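Local atomic coordinates of protein FAM179B (Mus musculus, PDB entry 5DN7), a protein that binds microtubules and promotes their polymerization through its TOG domains, of which this chain is the second, and takes part in building the primary cilium. Residues S156-E160 with D193-V198. Residues are numbered along the deposited sequence; the frame is centred on the assembly and turned at random.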
# COMPACT_ATOMS: atom_id res chain seq x y z
N SER A 156 -1.70 13.80 -4.49
CA SER A 156 -2.90 13.07 -4.91
C SER A 156 -2.62 11.63 -5.43
O SER A 156 -3.52 10.77 -5.36
CB SER A 156 -3.66 13.88 -5.97
OG SER A 156 -2.87 14.13 -7.11
N ARG A 157 -1.41 11.33 -5.90
CA ARG A 157 -1.14 9.95 -6.29
C ARG A 157 -1.06 9.04 -5.06
O ARG A 157 -1.44 7.86 -5.13
CB ARG A 157 0.14 9.81 -7.12
CG ARG A 157 0.28 8.39 -7.69
CD ARG A 157 1.55 8.16 -8.50
NE ARG A 157 2.19 6.90 -8.12
CZ ARG A 157 1.82 5.71 -8.57
NH1 ARG A 157 0.81 5.61 -9.43
NH2 ARG A 157 2.46 4.62 -8.17
N VAL A 158 -0.58 9.58 -3.94
CA VAL A 158 -0.58 8.84 -2.68
C VAL A 158 -2.01 8.47 -2.32
O VAL A 158 -2.28 7.32 -2.02
CB VAL A 158 0.07 9.66 -1.53
CG1 VAL A 158 -0.23 9.01 -0.18
CG2 VAL A 158 1.56 9.78 -1.77
N ARG A 159 -2.91 9.45 -2.37
CA ARG A 159 -4.31 9.21 -2.03
C ARG A 159 -4.93 8.15 -2.96
O ARG A 159 -5.61 7.20 -2.51
CB ARG A 159 -5.10 10.53 -2.09
CG ARG A 159 -4.49 11.63 -1.17
CD ARG A 159 -5.47 12.73 -0.80
NE ARG A 159 -6.01 13.44 -1.96
CZ ARG A 159 -5.37 14.42 -2.61
NH1 ARG A 159 -4.15 14.80 -2.23
NH2 ARG A 159 -5.95 15.02 -3.65
N GLU A 160 -4.70 8.34 -4.26
CA GLU A 160 -5.18 7.42 -5.29
C GLU A 160 -4.76 5.97 -5.01
O GLU A 160 -5.58 5.08 -5.00
CB GLU A 160 -4.68 7.85 -6.66
CG GLU A 160 -5.44 7.20 -7.81
CD GLU A 160 -4.72 7.32 -9.18
OE1 GLU A 160 -3.93 8.27 -9.40
OE2 GLU A 160 -4.97 6.44 -10.04
N ASP A 193 -12.89 13.94 -3.37
CA ASP A 193 -11.55 14.47 -3.53
C ASP A 193 -11.55 15.46 -4.70
O ASP A 193 -12.38 15.36 -5.61
CB ASP A 193 -10.56 13.33 -3.77
CG ASP A 193 -9.11 13.75 -3.53
OD1 ASP A 193 -8.48 14.34 -4.44
OD2 ASP A 193 -8.58 13.46 -2.44
N SER A 194 -10.63 16.43 -4.66
CA SER A 194 -10.51 17.42 -5.73
C SER A 194 -10.05 16.78 -7.03
O SER A 194 -10.32 17.30 -8.12
CB SER A 194 -9.51 18.52 -5.33
OG SER A 194 -8.20 17.99 -5.21
N LYS A 195 -9.37 15.64 -6.92
CA LYS A 195 -8.78 15.00 -8.09
C LYS A 195 -9.62 13.84 -8.62
O LYS A 195 -9.95 12.89 -7.91
CB LYS A 195 -7.36 14.53 -7.77
CG LYS A 195 -6.46 15.64 -7.27
CD LYS A 195 -6.34 16.75 -8.29
CE LYS A 195 -5.73 16.21 -9.55
NZ LYS A 195 -5.97 17.12 -10.69
N ARG A 196 -9.94 13.92 -9.91
CA ARG A 196 -10.81 12.97 -10.57
C ARG A 196 -10.41 11.51 -10.37
O ARG A 196 -11.26 10.67 -10.15
CB ARG A 196 -10.87 13.30 -12.07
CG ARG A 196 -11.77 12.35 -12.84
CD ARG A 196 -12.22 12.91 -14.18
NE ARG A 196 -11.11 13.24 -15.06
CZ ARG A 196 -10.31 12.35 -15.64
NH1 ARG A 196 -10.49 11.05 -15.44
NH2 ARG A 196 -9.33 12.76 -16.43
N ARG A 197 -9.12 11.21 -10.44
CA ARG A 197 -8.60 9.84 -10.32
C ARG A 197 -8.85 9.22 -8.95
O ARG A 197 -9.05 8.00 -8.80
CB ARG A 197 -7.11 9.83 -10.61
CG ARG A 197 -6.79 9.85 -12.08
CD ARG A 197 -5.39 10.40 -12.36
NE ARG A 197 -5.18 10.50 -13.80
CZ ARG A 197 -4.11 11.06 -14.37
NH1 ARG A 197 -3.14 11.59 -13.62
NH2 ARG A 197 -4.03 11.09 -15.69
N VAL A 198 -8.82 10.08 -7.93
CA VAL A 198 -9.05 9.62 -6.58
C VAL A 198 -10.53 9.29 -6.47
O VAL A 198 -10.88 8.25 -5.94
CB VAL A 198 -8.61 10.67 -5.56
CG1 VAL A 198 -8.83 10.18 -4.13
CG2 VAL A 198 -7.14 10.99 -5.81
O HOH W 1 -8.36 6.25 -10.78
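S156, in the first turn of helix 156-172, lays its CB against the CG methylene of K195, 3.6 Å away, while the end of the lysine leads off from the contact. The carbonyl O of S156, already bonded to the backbone N of E160, also meets the CG2 methyl of V198. Next to touch across the gap is R159, whose chain bends at chi3 and brings the guanidinium back over S156, one face toward the CA of that residue. R159 grips D193 side-on in a salt bridge, one nitrogen to each carboxylate oxygen: R159 NE reaches D193 OD2 at 2.6 Å, and R159 NH2 meets D193 OD1 at 2.7 Å along a nearly straight line (177°). The two planes lie only 19° apart, and both oxygens use their syn lone pairs. D193 OD1 turns its anti lone pair to the backbone N of K195, 2.9 Å away, closing an Asx turn just before helix 196-213; NH1 of R159 bonds to the H153 carbonyl, so the guanidinium is held from two directions. The bridge joins the first turn of helix 156-172 to the turn that leads into helix 196-213, linking the predicted neighbouring repeats HEAT 7 and HEAT 8 of the TOG solenoid. V198 CG2 sits 3.9 Å from the E160 backbone N and close to the E160 CB. The E160 chain is extended, with CG anti to its amide nitrogen (chi1 -164°), and places OE1 3.7 Å from R197 CB, while the R197 guanidinium extends away. A water donates to the carbonyl O of R197 and, weakly, to E160 OE2.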